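Local coordinates for protein lysozyme (Meretrix lusoria, PDB 4PJ2) that hydrolyses the beta-1,4 linkages of bacterial peptidoglycan, lysing Gram-positive cells, and also cleaves chitin as an invertebrate-type lysozyme of glycosyl hydrolase family 22, at residues Cys10-Cys13 and Ile14-Glu18; Ala43-Ile46 and Asp47-Arg50; Trp109-Leu112 and Gln113-Ser116. All blocks are in the same frame, centred on the assembly; numbering follows the deposited sequence.

Interaction 1: residues Cys10-Cys13 and Ile14-Glu18; sequences CLSC and ICKME
C10 to C13 meet I14 to M17 first through backbone hydrogen bonds, all of the i to i+4 kind. I14 N reaches C10 O at 2.9 Å, C15 N reaches L11 O, K16 N reaches S12 O and M17 N reaches C13 O. The N-H...O angles lie between 157° and 165°, so the four bonds are nearly straight, consistent with regular alpha-helical geometry.

Apolar contact between the side chains is confined to one place. The CD1 end of I14 touches the sulfur of C10, SG to CD1 3.7 Å, and CG1 of I14 lies 3.3 Å from C10 O. CG1 is set beside the backbone N by a chi1 of -64°, which sends the branch back along the helix toward C10 while CG2 takes the position anti to that N. The same residue packs against A90 and H93 of helix 86-95 and Y108 of helix 106-112.

This is the first helix of the lysozyme domain, 8-19, and it carries E18, the predicted proton donor, at its C-terminal end. E18 takes no part in the contact; its OE2 is hydrogen-bonded to Y108 OH and to S86 OG of the Putative exported protein chain. Three cysteines fasten the helix covalently: C10 to C86, C13 to C118 and C15 to C21.

The polar side-chain link is indirect and lies on the more exposed flank. K16 runs extended beyond CG, back over the S12 carbonyl, with its CE 3.7 Å from S12 OG. One water bridges the two ends, 3.0 Å from S12 OG and accepting from K16 NZ over a longer 3.3 Å. S12 has two conformers, so the water bridge and the approach of OG to CE hold for this one and are doubtful for the other.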
# COMPACT_ATOMS: atom_id res chain seq x y z
N CYS D 10 -1.20 -21.09 12.13
CA CYS D 10 -0.96 -20.16 11.05
C CYS D 10 -0.37 -18.87 11.59
O CYS D 10 0.62 -18.36 11.05
CB CYS D 10 -2.26 -19.85 10.32
SG CYS D 10 -2.10 -18.60 9.00
N LEU D 11 -0.95 -18.36 12.67
CA LEU D 11 -0.43 -17.16 13.29
C LEU D 11 1.02 -17.35 13.75
O LEU D 11 1.85 -16.48 13.56
CB LEU D 11 -1.30 -16.71 14.46
CG LEU D 11 -2.65 -16.07 14.08
CD1 LEU D 11 -3.49 -15.80 15.31
CD2 LEU D 11 -2.46 -14.76 13.33
N SER D 12 1.33 -18.49 14.33
CA SER D 12 2.69 -18.78 14.75
C SER D 12 3.65 -18.74 13.55
O SER D 12 4.74 -18.17 13.63
CB SER D 12 2.72 -20.15 15.44
OG SER D 12 4.04 -20.53 15.80
N CYS D 13 3.25 -19.37 12.45
CA CYS D 13 4.09 -19.38 11.27
C CYS D 13 4.29 -17.99 10.70
O CYS D 13 5.41 -17.63 10.30
CB CYS D 13 3.53 -20.34 10.22
SG CYS D 13 3.64 -22.09 10.71
N ILE D 14 3.23 -17.17 10.66
CA ILE D 14 3.38 -15.80 10.19
C ILE D 14 4.30 -15.03 11.13
O ILE D 14 5.15 -14.27 10.68
CB ILE D 14 2.02 -15.09 10.08
CG1 ILE D 14 1.16 -15.78 9.01
CG2 ILE D 14 2.23 -13.60 9.75
CD1 ILE D 14 -0.30 -15.32 8.94
N CYS D 15 4.12 -15.22 12.43
CA CYS D 15 4.97 -14.57 13.41
C CYS D 15 6.44 -14.95 13.18
O CYS D 15 7.30 -14.08 13.10
CB CYS D 15 4.48 -14.95 14.81
SG CYS D 15 5.06 -13.91 16.16
N LYS D 16 6.71 -16.23 13.02
CA LYS D 16 8.08 -16.68 12.76
C LYS D 16 8.64 -16.09 11.47
O LYS D 16 9.78 -15.65 11.41
CB LYS D 16 8.14 -18.20 12.72
CG LYS D 16 7.96 -18.84 14.09
CD LYS D 16 7.96 -20.36 14.04
CE LYS D 16 7.73 -20.95 15.43
NZ LYS D 16 7.85 -22.44 15.48
N MET D 17 7.80 -16.04 10.44
CA MET D 17 8.20 -15.47 9.16
C MET D 17 8.60 -14.01 9.29
O MET D 17 9.59 -13.59 8.71
CB MET D 17 7.02 -15.59 8.18
CG MET D 17 7.32 -15.14 6.75
SD MET D 17 8.70 -16.10 6.05
CE MET D 17 8.61 -15.49 4.35
N GLU D 18 7.82 -13.24 10.06
CA GLU D 18 7.96 -11.78 10.08
C GLU D 18 9.12 -11.33 10.96
O GLU D 18 9.82 -10.38 10.62
CB GLU D 18 6.67 -11.12 10.59
CG GLU D 18 5.50 -11.19 9.63
CD GLU D 18 5.76 -10.46 8.33
OE1 GLU D 18 6.65 -9.58 8.28
OE2 GLU D 18 5.05 -10.78 7.34
O HOH W 1 4.73 -23.35 15.07

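Interaction 2: residues Ala43-Ile46 and Asp47-Arg50; sequences AYWI and DCGR
The side chains of W45 and R50 cross at about a right angle where the helix ends. CA of R50 sits over one face of the indole, 3.6 Å from the centroid of the six-membered ring and 23° off its normal, which meets the geometry of a CH-pi contact. Beyond CA, the aliphatic part of R50 follows the benzo rim, with CB 3.6 Å from W45 CH2, and NE comes within 3.4 Å of W45 CZ3. The guanidinium is turned 75° from the indole plane, so it does not stack on the ring. A bend at chi3 instead brings one of its faces to I46, whose CG1 is 3.9 Å from R50 NH1; these two side chains lie side by side and point the same way.

W45 also meets C48. The sulfur makes an oblique sulfur-aromatic contact with the five-membered ring, 4.8 Å from its centroid, and lies 3.2 Å from W45 O. Chi1 of 77° places SG between the backbone N and the carbonyl carbon of C48, folding it back toward W45; the sulfur is bonded to C68. The indole N-H is used elsewhere, NE1 bonding to P51 O.

D47 N bonds to A43 O and C48 N to Y44 O in the last helical turn. The carboxylate of D47 bonds to Y76 OH and to A27 N and S28 OG of the Putative exported protein chain, while Y44 OH pairs with H93. Helix 42-47 then closes with a Schellman motif: R50 N bonds to W45 O at 3.0 Å and G49 N to I46 O at 3.3 Å, with G49 as the positive-phi C-prime residue. A43 to D47 belong to the substrate-binding site, so the motif ends a helix that lines it.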
# COMPACT_ATOMS: atom_id res chain seq x y z
N ALA D 43 -1.10 1.91 8.65
CA ALA D 43 -2.30 1.74 7.83
C ALA D 43 -3.02 0.45 8.19
O ALA D 43 -4.26 0.37 8.17
CB ALA D 43 -1.95 1.75 6.36
N TYR D 44 -2.24 -0.59 8.47
CA TYR D 44 -2.76 -1.90 8.82
C TYR D 44 -3.49 -1.81 10.15
O TYR D 44 -4.62 -2.27 10.28
CB TYR D 44 -1.62 -2.90 8.86
CG TYR D 44 -1.97 -4.37 8.98
CD1 TYR D 44 -2.45 -4.90 10.16
CD2 TYR D 44 -1.70 -5.25 7.94
CE1 TYR D 44 -2.72 -6.25 10.28
CE2 TYR D 44 -1.96 -6.61 8.05
CZ TYR D 44 -2.48 -7.10 9.22
OH TYR D 44 -2.71 -8.44 9.36
N TRP D 45 -2.86 -1.16 11.13
CA TRP D 45 -3.44 -0.99 12.45
C TRP D 45 -4.74 -0.19 12.41
O TRP D 45 -5.70 -0.53 13.09
CB TRP D 45 -2.44 -0.32 13.40
CG TRP D 45 -2.98 -0.17 14.78
CD1 TRP D 45 -3.12 -1.15 15.72
CD2 TRP D 45 -3.45 1.04 15.39
NE1 TRP D 45 -3.65 -0.63 16.87
CE2 TRP D 45 -3.86 0.71 16.70
CE3 TRP D 45 -3.56 2.36 14.96
CZ2 TRP D 45 -4.37 1.66 17.58
CZ3 TRP D 45 -4.07 3.30 15.84
CH2 TRP D 45 -4.46 2.95 17.13
N ILE D 46 -4.76 0.86 11.60
CA ILE D 46 -5.97 1.66 11.44
C ILE D 46 -7.11 0.78 10.92
O ILE D 46 -8.21 0.79 11.47
CB ILE D 46 -5.73 2.87 10.49
CG1 ILE D 46 -4.82 3.90 11.19
CG2 ILE D 46 -7.05 3.50 10.05
CD1 ILE D 46 -4.29 4.99 10.27
N ASP D 47 -6.84 -0.02 9.90
CA ASP D 47 -7.89 -0.81 9.28
C ASP D 47 -8.30 -2.02 10.12
O ASP D 47 -9.41 -2.53 9.95
CB ASP D 47 -7.45 -1.30 7.91
CG ASP D 47 -7.48 -0.21 6.86
OD1 ASP D 47 -7.90 0.94 7.13
OD2 ASP D 47 -7.10 -0.54 5.72
N CYS D 48 -7.44 -2.49 11.02
CA CYS D 48 -7.79 -3.64 11.86
C CYS D 48 -8.56 -3.19 13.10
O CYS D 48 -8.75 -3.97 14.03
CB CYS D 48 -6.55 -4.44 12.25
SG CYS D 48 -5.56 -3.72 13.56
N GLY D 49 -9.00 -1.94 13.11
CA GLY D 49 -9.90 -1.44 14.13
C GLY D 49 -9.23 -0.73 15.29
O GLY D 49 -9.85 -0.48 16.32
N ARG D 50 -7.96 -0.39 15.12
CA ARG D 50 -7.21 0.34 16.13
C ARG D 50 -7.28 -0.30 17.52
O ARG D 50 -7.58 0.38 18.51
CB ARG D 50 -7.70 1.79 16.22
CG ARG D 50 -7.57 2.56 14.92
CD ARG D 50 -8.09 3.98 15.07
NE ARG D 50 -7.00 4.95 15.07
CZ ARG D 50 -6.76 5.84 14.10
NH1 ARG D 50 -7.54 5.91 13.03
NH2 ARG D 50 -5.72 6.67 14.22

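Interaction 3: residues Trp109-Leu112 and Gln113-Ser116; sequences WNRL and QKIS
W109 O receives two donors from Q113, the side-chain amide and the backbone. Q113 NE2 bonds to W109 O at 3.2 Å; the acceptor lies close to the amide plane, but the donor stands well above the carbonyl plane. Q113 N adds a weak bond of 3.3 Å to the same W109 O. NE2 also donates to a water 2.7 Å away, which in turn donates to N110 OD1. The other end of the amide, OE1, makes a weak hydrogen bond to G120 N.

Two backbone bonds carry the chain out of the helix: K114 N to R111 O at 2.9 Å, and I115 N to L112 O at 3.1 Å. The second closes a type I beta turn from L112 to I115.

Packing centres on the indole of W109, whose plane is 18° from that of the Q113 amide, a stacked arrangement. CG of Q113 lies 3.8 Å from the centroid of the six-membered ring and only 8° off the normal, a CH-pi contact. NE2 stands over the five-membered ring, 3.1 Å from W109 NE1; both are donors, so this is no hydrogen bond. With CG beside the backbone N (chi1 -66°), the extended Q113 chain is carried back over the indole. Farther out, K114 CE passes R111 CG at 3.9 Å.

The Q113 amide thus has both ends engaged, NE2 donating to W109 O and to the water while OE1 takes the weak bond from G120 N, and together with the stack on the indole these bonds fix its rotation.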
# COMPACT_ATOMS: atom_id res chain seq x y z
N TRP D 109 4.72 -16.94 0.75
CA TRP D 109 4.00 -18.15 1.16
C TRP D 109 4.86 -19.41 0.96
O TRP D 109 4.88 -20.28 1.82
CB TRP D 109 2.69 -18.27 0.38
CG TRP D 109 1.99 -19.58 0.57
CD1 TRP D 109 1.64 -20.46 -0.41
CD2 TRP D 109 1.54 -20.15 1.80
NE1 TRP D 109 1.00 -21.54 0.13
CE2 TRP D 109 0.93 -21.39 1.49
CE3 TRP D 109 1.58 -19.74 3.14
CZ2 TRP D 109 0.36 -22.21 2.47
CZ3 TRP D 109 1.03 -20.57 4.11
CH2 TRP D 109 0.44 -21.79 3.77
N ASN D 110 5.58 -19.49 -0.16
CA ASN D 110 6.46 -20.63 -0.43
C ASN D 110 7.52 -20.72 0.64
O ASN D 110 7.85 -21.82 1.11
CB ASN D 110 7.11 -20.47 -1.80
CG ASN D 110 6.16 -20.80 -2.94
OD1 ASN D 110 5.11 -21.39 -2.73
ND2 ASN D 110 6.54 -20.43 -4.16
N ARG D 111 8.09 -19.58 1.02
CA ARG D 111 9.15 -19.56 2.00
C ARG D 111 8.63 -19.79 3.42
O ARG D 111 9.27 -20.51 4.20
CB ARG D 111 9.97 -18.26 1.91
CG ARG D 111 10.78 -18.10 0.63
CD ARG D 111 11.85 -17.01 0.77
NE ARG D 111 11.32 -15.80 1.40
CZ ARG D 111 10.64 -14.86 0.77
NH1 ARG D 111 10.38 -14.96 -0.54
NH2 ARG D 111 10.21 -13.80 1.44
N LEU D 112 7.47 -19.21 3.75
CA LEU D 112 6.93 -19.37 5.09
C LEU D 112 6.77 -20.86 5.44
O LEU D 112 7.02 -21.28 6.56
CB LEU D 112 5.60 -18.62 5.23
CG LEU D 112 4.75 -18.88 6.48
CD1 LEU D 112 3.85 -17.66 6.73
CD2 LEU D 112 3.86 -20.11 6.38
N GLN D 113 6.38 -21.65 4.44
CA GLN D 113 6.19 -23.09 4.62
C GLN D 113 7.46 -23.91 4.76
O GLN D 113 7.38 -25.11 5.10
CB GLN D 113 5.43 -23.68 3.43
CG GLN D 113 4.03 -23.20 3.30
CD GLN D 113 3.40 -23.74 2.04
OE1 GLN D 113 2.81 -24.82 2.05
NE2 GLN D 113 3.57 -23.02 0.94
N LYS D 114 8.62 -23.27 4.59
CA LYS D 114 9.91 -23.89 4.86
C LYS D 114 10.30 -23.77 6.33
O LYS D 114 11.21 -24.47 6.79
CB LYS D 114 10.99 -23.25 3.98
CG LYS D 114 10.65 -23.23 2.50
CD LYS D 114 11.83 -22.71 1.74
CE LYS D 114 11.46 -21.96 0.50
NZ LYS D 114 12.62 -21.94 -0.44
N ILE D 115 9.63 -22.90 7.09
CA ILE D 115 9.93 -22.77 8.51
C ILE D 115 9.53 -24.07 9.24
O ILE D 115 8.45 -24.62 9.00
CB ILE D 115 9.15 -21.59 9.11
CG1 ILE D 115 9.58 -20.30 8.41
CG2 ILE D 115 9.36 -21.53 10.63
CD1 ILE D 115 8.81 -19.05 8.85
N SER D 116 10.40 -24.56 10.11
CA SER D 116 10.11 -25.81 10.82
C SER D 116 8.71 -25.84 11.46
O SER D 116 8.37 -25.00 12.29
CB SER D 116 11.19 -26.05 11.87
OG SER D 116 12.47 -25.90 11.28
O HOH W 2 3.44 -23.62 -1.67

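In the fold
From the N terminus the three contacts follow in series, none nesting in or crossing another. Each joins consecutive residues, so none closes a long loop. Interaction 1 lies within helix 8-19, interaction 2 at the end of helix 42-47 and interaction 3 where helix 106-112 runs into the C-terminal loop. Interactions 1 and 3 touch: M17 packs on R111, L112 and I115, and C13 on L112, tying the first helix to the last. Interaction 2 lies on the opposite side of the chain's centre from the other two, its centre about 19 Å from that of interaction 1 and about 26 Å from that of interaction 3. H93 of helix 86-95 links its side to the first helix, contacting both Y44 and I14.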